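Local coordinates for protein mnemiopsin 1 (Mnemiopsis leidyi, PDB 5VP3) that probably emits light when calcium binds to its EF-hands, as a calcium-regulated ctenophore photoprotein, at residues D144-K149 against A161-F166; M57-R62 against A154-Q159. All coordinates share one frame; numbering follows the deposited sequence.

Contact 1. Residues D144-K149 against A161-F166; sequences DVEELK and AAYTFF. With CD (cadmium ion), chain C.
From CG outward, Lys149 lies against helix 161-169. Its CB meets nothing across the contact, CG rests on the methyl of Ala162 (CG to CB 3.5 Å), CD lies 3.6 Å from Tyr163 OH, and the bend at chi3 (85°) turns CE and NZ toward that hydroxyl. At the tip, NZ donates to Tyr163 OH at 2.8 Å and forms a salt bridge with Glu146 OE2, also 2.8 Å away, on the syn side of that carboxylate and 23° out of its plane. Deeper in, Val145 sets CG1 squarely over one face of the Phe166 ring, 3.3 Å from the centroid and 7° off the normal, a CH-pi contact, while Leu148 CD2 comes to the edge of the same ring at CD2, 4.1 Å away. Leu148 is backed by Leu185 of helix 179-190.

The far side of helix 145-149 holds the metal. Glu147 chelates the cadmium ion through both OE1 and OE2, and Asp136, Asp140 and the carbonyl of Thr142 add further ligands. Asp144 and Glu147 make a capping box: Glu147 N donates to Asp144 OD1 (2.9 Å), and Asp144 N to Glu147 OE2 (3.0 Å). That second bond falls on a metal ligand, so the capping box ties the start of this EF-hand exit helix to its cadmium site, while Val145, Leu148 and the Lys149-Tyr163 bond hold it to the entering helix of the next EF-hand.

Contact 2. Residues M57-R62 against A154-Q159; sequences MYWPDR and AFDVPQ
Trp59 drives the edge of its indole against the C-terminal end of helix 145-154: CE3 lies 3.0 Å from Ala154 O, near the ring plane, and CB meets Phe155 CE1 at 3.5 Å. This is the tight, buried part. The five-membered ring of Trp59 and the Phe155 ring are nearly parallel, 8° apart, but slid so far that they barely overlap. Phe43 also meets the indole, and Tyr131 of helix 123-135 touches Phe155.

Toward solvent the contact turns polar, with the exposed Asp156 at its rim. Arg62, bent at chi3 (61°), turns its guanidinium end-on to Asp156, with NH1 (3.0 Å) and NH2 (3.2 Å) both donating to the single atom OD1 from the same face of the carboxylate. One guanidinium face also lies over Ala154 O, 3.4 Å above the plane. A leucine in place of Arg62 would probably leave Asp156 without its charged mate and the Ala154 carbonyl without the cation above it.

Asp156, with positive phi, is the C-prime residue of a Schellman motif: its N bonds to Lys153 O, and Val157 N to Met152 O. Helix 53-66 thus packs on a Schellman-capped helix end, where the chain enters the linker between two EF-hands.

Overall arrangement
Helix 145-154 and the linker that follows it join the two contacts: 144-149 is its beginning, 154-159 its end and the turn beyond, and the two meet where Lys149 CG packs on Gln159 O. Contact 1 is local, binding neighbouring helices within the C-terminal EF-hand pair; contact 2 spans 91 residues to bring helix 53-66, the exit helix of the first EF-hand, onto that pair. Contact 1 lies farther from the chain's centre and is partly buried, with a metal ligand on one flank; contact 2 is a buried contact, set by the edge and CB of Trp59, with its polar part at the rim. Each has a charged pair, within one helix in contact 1 but across the interface in contact 2.

Contact 1. Residues D144-K149 against A161-F166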
loop_
_atom_site.group_PDB
_atom_site.type_symbol
_atom_site.label_atom_id
_atom_site.label_comp_id
_atom_site.label_asym_id
_atom_site.label_seq_id
_atom_site.Cartn_x
_atom_site.Cartn_y
_atom_site.Cartn_z
ATOM N N ASP A 144 13.800 -9.553 -9.089
ATOM C CA ASP A 144 14.664 -8.916 -10.089
ATOM C C ASP A 144 13.844 -7.934 -10.922
ATOM O O ASP A 144 12.646 -7.760 -10.688
ATOM C CB ASP A 144 15.390 -9.984 -10.928
ATOM C CG ASP A 144 14.500 -10.684 -11.948
ATOM O OD1 ASP A 144 13.290 -10.382 -12.039
ATOM O OD2 ASP A 144 15.064 -11.532 -12.681
ATOM N N VAL A 145 14.492 -7.215 -11.864
ATOM C CA VAL A 145 13.798 -6.062 -12.443
ATOM C C VAL A 145 12.608 -6.514 -13.260
ATOM O O VAL A 145 11.582 -5.820 -13.291
ATOM C CB VAL A 145 14.706 -5.152 -13.301
ATOM C CG1 VAL A 145 15.813 -4.592 -12.507
ATOM C CG2 VAL A 145 15.238 -5.882 -14.489
ATOM N N GLU A 146 12.730 -7.644 -13.966
ATOM C CA GLU A 146 11.581 -8.164 -14.724
ATOM C C GLU A 146 10.442 -8.524 -13.779
ATOM O O GLU A 146 9.277 -8.195 -14.032
ATOM C CB GLU A 146 11.983 -9.382 -15.565
ATOM C CG GLU A 146 12.780 -9.085 -16.841
ATOM C CD GLU A 146 12.101 -8.099 -17.794
ATOM O OE1 GLU A 146 10.862 -7.978 -17.774
ATOM O OE2 GLU A 146 12.817 -7.429 -18.564
ATOM N N GLU A 147 10.764 -9.156 -12.647
ATOM C CA GLU A 147 9.712 -9.403 -11.666
ATOM C C GLU A 147 9.051 -8.110 -11.217
ATOM O O GLU A 147 7.832 -8.089 -11.001
ATOM C CB GLU A 147 10.282 -10.234 -10.511
ATOM C CG GLU A 147 10.564 -11.669 -10.994
ATOM C CD GLU A 147 11.329 -12.541 -9.997
ATOM O OE1 GLU A 147 11.282 -13.775 -10.102
ATOM O OE2 GLU A 147 12.008 -12.018 -9.115
ATOM N N LEU A 148 9.798 -7.001 -11.129
ATOM C CA LEU A 148 9.155 -5.763 -10.676
ATOM C C LEU A 148 8.332 -5.128 -11.793
ATOM O O LEU A 148 7.270 -4.552 -11.532
ATOM C CB LEU A 148 10.181 -4.754 -10.158
ATOM C CG LEU A 148 9.573 -3.466 -9.602
ATOM C CD1 LEU A 148 8.800 -3.751 -8.274
ATOM C CD2 LEU A 148 10.634 -2.390 -9.413
ATOM N N LYS A 149 8.813 -5.231 -13.035
ATOM C CA LYS A 149 8.047 -4.777 -14.190
ATOM C C LYS A 149 6.682 -5.465 -14.248
ATOM O O LYS A 149 5.667 -4.836 -14.565
ATOM C CB LYS A 149 8.832 -5.051 -15.483
ATOM C CG LYS A 149 10.024 -4.106 -15.760
ATOM C CD LYS A 149 10.978 -4.696 -16.827
ATOM C CE LYS A 149 10.541 -4.398 -18.258
ATOM N NZ LYS A 149 11.444 -5.060 -19.239
ATOM N N ALA A 161 8.811 2.654 -15.478
ATOM C CA ALA A 161 8.958 3.142 -14.112
ATOM C C ALA A 161 9.757 2.153 -13.260
ATOM O O ALA A 161 10.436 2.557 -12.311
ATOM C CB ALA A 161 7.591 3.396 -13.483
ATOM N N ALA A 162 9.710 0.861 -13.600
ATOM C CA ALA A 162 10.384 -0.145 -12.786
ATOM C C ALA A 162 11.880 0.133 -12.694
ATOM O O ALA A 162 12.465 0.084 -11.604
ATOM C CB ALA A 162 10.128 -1.543 -13.354
ATOM N N TYR A 163 12.522 0.419 -13.834
ATOM C CA TYR A 163 13.969 0.629 -13.839
ATOM C C TYR A 163 14.367 1.732 -12.867
ATOM O O TYR A 163 15.353 1.596 -12.134
ATOM C CB TYR A 163 14.458 0.935 -15.261
ATOM C CG TYR A 163 14.288 -0.247 -16.204
ATOM C CD1 TYR A 163 15.193 -1.322 -16.195
ATOM C CD2 TYR A 163 13.214 -0.299 -17.093
ATOM C CE1 TYR A 163 15.025 -2.411 -17.058
ATOM C CE2 TYR A 163 13.039 -1.373 -17.956
ATOM C CZ TYR A 163 13.938 -2.425 -17.936
ATOM O OH TYR A 163 13.733 -3.484 -18.802
ATOM N N THR A 164 13.576 2.799 -12.806
ATOM C CA THR A 164 13.858 3.912 -11.898
ATOM C C THR A 164 13.783 3.473 -10.442
ATOM O O THR A 164 14.724 3.680 -9.664
ATOM C CB THR A 164 12.857 5.049 -12.147
ATOM O OG1 THR A 164 12.737 5.293 -13.557
ATOM C CG2 THR A 164 13.279 6.329 -11.428
ATOM N N PHE A 165 12.634 2.916 -10.043
ATOM C CA PHE A 165 12.436 2.491 -8.661
ATOM C C PHE A 165 13.490 1.483 -8.252
ATOM O O PHE A 165 14.045 1.553 -7.154
ATOM C CB PHE A 165 11.071 1.844 -8.491
ATOM C CG PHE A 165 9.927 2.792 -8.540
ATOM C CD1 PHE A 165 9.663 3.646 -7.470
ATOM C CD2 PHE A 165 9.071 2.795 -9.631
ATOM C CE1 PHE A 165 8.581 4.512 -7.501
ATOM C CE2 PHE A 165 7.988 3.653 -9.672
ATOM C CZ PHE A 165 7.742 4.517 -8.596
ATOM N N PHE A 166 13.760 0.527 -9.132
ATOM C CA PHE A 166 14.695 -0.536 -8.823
ATOM C C PHE A 166 16.067 0.040 -8.533
ATOM O O PHE A 166 16.645 -0.197 -7.471
ATOM C CB PHE A 166 14.751 -1.506 -9.990
ATOM C CG PHE A 166 15.262 -2.848 -9.628
ATOM C CD1 PHE A 166 16.604 -3.054 -9.416
ATOM C CD2 PHE A 166 14.395 -3.904 -9.487
ATOM C CE1 PHE A 166 17.090 -4.306 -9.083
ATOM C CE2 PHE A 166 14.866 -5.154 -9.156
ATOM C CZ PHE A 166 16.228 -5.354 -8.948
HETATM CD CD CD C . 13.018 -13.843 -8.382
HETATM O O HOH W 1 15.130 -13.132 -9.909
#

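Contact 2. Residues M57-R62 against A154-Q159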
loop_
_atom_site.group_PDB
_atom_site.type_symbol
_atom_site.label_atom_id
_atom_site.label_comp_id
_atom_site.label_asym_id
_atom_site.label_seq_id
_atom_site.Cartn_x
_atom_site.Cartn_y
_atom_site.Cartn_z
ATOM N N MET A 57 -9.177 -5.055 -4.603
ATOM C CA MET A 57 -8.663 -6.402 -4.826
ATOM C C MET A 57 -8.495 -6.757 -6.299
ATOM O O MET A 57 -7.889 -7.792 -6.606
ATOM C CB MET A 57 -9.587 -7.407 -4.139
ATOM C CG MET A 57 -9.605 -7.223 -2.635
ATOM S SD MET A 57 -7.963 -7.293 -1.872
ATOM C CE MET A 57 -7.356 -8.794 -2.633
ATOM N N TYR A 58 -8.980 -5.920 -7.213
ATOM C CA TYR A 58 -8.743 -6.142 -8.633
ATOM C C TYR A 58 -7.246 -6.140 -8.952
ATOM O O TYR A 58 -6.786 -6.857 -9.856
ATOM C CB TYR A 58 -9.512 -5.073 -9.421
ATOM C CG TYR A 58 -9.180 -4.911 -10.879
ATOM C CD1 TYR A 58 -9.862 -5.613 -11.847
ATOM C CD2 TYR A 58 -8.231 -4.008 -11.289
ATOM C CE1 TYR A 58 -9.575 -5.445 -13.189
ATOM C CE2 TYR A 58 -7.948 -3.823 -12.631
ATOM C CZ TYR A 58 -8.623 -4.546 -13.566
ATOM O OH TYR A 58 -8.341 -4.376 -14.891
ATOM N N TRP A 59 -6.466 -5.409 -8.199
ATOM C CA TRP A 59 -5.077 -5.209 -8.584
ATOM C C TRP A 59 -4.202 -6.389 -8.180
ATOM O O TRP A 59 -3.454 -6.910 -9.028
ATOM C CB TRP A 59 -4.591 -3.885 -7.994
ATOM C CG TRP A 59 -5.409 -2.771 -8.577
ATOM C CD1 TRP A 59 -6.444 -2.139 -7.975
ATOM C CD2 TRP A 59 -5.315 -2.216 -9.903
ATOM N NE1 TRP A 59 -7.000 -1.215 -8.829
ATOM C CE2 TRP A 59 -6.332 -1.247 -10.019
ATOM C CE3 TRP A 59 -4.487 -2.455 -11.003
ATOM C CZ2 TRP A 59 -6.518 -0.489 -11.165
ATOM C CZ3 TRP A 59 -4.685 -1.714 -12.150
ATOM C CH2 TRP A 59 -5.696 -0.729 -12.213
ATOM N N PRO A 60 -4.256 -6.845 -6.923
ATOM C CA PRO A 60 -3.523 -8.073 -6.581
ATOM C C PRO A 60 -4.015 -9.251 -7.362
ATOM O O PRO A 60 -3.226 -10.133 -7.702
ATOM C CB PRO A 60 -3.788 -8.257 -5.085
ATOM C CG PRO A 60 -4.986 -7.369 -4.771
ATOM C CD PRO A 60 -4.872 -6.236 -5.727
ATOM N N ASP A 61 -5.306 -9.292 -7.686
ATOM C CA ASP A 61 -5.781 -10.398 -8.500
ATOM C C ASP A 61 -5.157 -10.343 -9.889
ATOM O O ASP A 61 -4.857 -11.391 -10.470
ATOM C CB ASP A 61 -7.316 -10.408 -8.557
ATOM C CG ASP A 61 -7.856 -11.569 -9.368
ATOM O OD1 ASP A 61 -7.822 -12.728 -8.875
ATOM O OD2 ASP A 61 -8.280 -11.313 -10.513
ATOM N N ARG A 62 -4.938 -9.140 -10.444
ATOM C CA ARG A 62 -4.220 -9.061 -11.724
ATOM C C ARG A 62 -2.752 -9.471 -11.566
ATOM O O ARG A 62 -2.165 -10.100 -12.458
ATOM C CB ARG A 62 -4.324 -7.646 -12.302
ATOM C CG ARG A 62 -5.621 -7.406 -13.066
ATOM C CD ARG A 62 -5.630 -6.038 -13.733
ATOM N NE ARG A 62 -4.544 -5.889 -14.706
ATOM C CZ ARG A 62 -4.234 -4.745 -15.314
ATOM N NH1 ARG A 62 -4.921 -3.636 -15.051
ATOM N NH2 ARG A 62 -3.233 -4.704 -16.188
ATOM N N ALA A 154 0.725 -5.098 -13.896
ATOM C CA ALA A 154 -0.501 -5.386 -13.162
ATOM C C ALA A 154 -1.134 -4.122 -12.616
ATOM O O ALA A 154 -2.361 -4.054 -12.470
ATOM C CB ALA A 154 -0.213 -6.346 -12.011
ATOM N N PHE A 155 -0.329 -3.114 -12.298
ATOM C CA PHE A 155 -0.875 -1.889 -11.732
ATOM C C PHE A 155 -1.091 -0.779 -12.755
ATOM O O PHE A 155 -1.345 0.357 -12.355
ATOM C CB PHE A 155 0.025 -1.374 -10.629
ATOM C CG PHE A 155 -0.239 -2.005 -9.324
ATOM C CD1 PHE A 155 -1.348 -1.639 -8.574
ATOM C CD2 PHE A 155 0.605 -2.971 -8.851
ATOM C CE1 PHE A 155 -1.590 -2.221 -7.364
ATOM C CE2 PHE A 155 0.381 -3.559 -7.642
ATOM C CZ PHE A 155 -0.721 -3.193 -6.893
ATOM N N ASP A 156 -0.981 -1.060 -14.052
ATOM C CA ASP A 156 -1.142 -0.007 -15.060
ATOM C C ASP A 156 -0.155 1.132 -14.827
ATOM O O ASP A 156 -0.477 2.305 -15.025
ATOM C CB ASP A 156 -2.565 0.557 -15.084
ATOM C CG ASP A 156 -3.556 -0.389 -15.698
ATOM O OD1 ASP A 156 -3.121 -1.464 -16.177
ATOM O OD2 ASP A 156 -4.765 -0.048 -15.697
ATOM N N VAL A 157 1.037 0.790 -14.360
ATOM C CA VAL A 157 2.164 1.718 -14.356
ATOM C C VAL A 157 3.010 1.331 -15.563
ATOM O O VAL A 157 3.130 0.130 -15.867
ATOM C CB VAL A 157 2.968 1.649 -13.046
ATOM C CG1 VAL A 157 4.094 2.656 -13.055
ATOM C CG2 VAL A 157 2.059 1.879 -11.842
ATOM N N PRO A 158 3.578 2.292 -16.296
ATOM C CA PRO A 158 4.417 1.941 -17.449
ATOM C C PRO A 158 5.648 1.174 -16.995
ATOM O O PRO A 158 6.309 1.555 -16.027
ATOM C CB PRO A 158 4.791 3.301 -18.049
ATOM C CG PRO A 158 3.879 4.285 -17.400
ATOM C CD PRO A 158 3.551 3.742 -16.068
ATOM N N GLN A 159 5.964 0.096 -17.719
ATOM C CA GLN A 159 6.980 -0.841 -17.255
ATOM C C GLN A 159 8.351 -0.184 -17.112
ATOM O O GLN A 159 9.221 -0.735 -16.428
ATOM C CB GLN A 159 7.043 -2.042 -18.203
ATOM C CG GLN A 159 5.760 -2.839 -18.190
ATOM C CD GLN A 159 5.884 -4.250 -18.748
ATOM O OE1 GLN A 159 6.968 -4.833 -18.788
ATOM N NE2 GLN A 159 4.757 -4.810 -19.178
#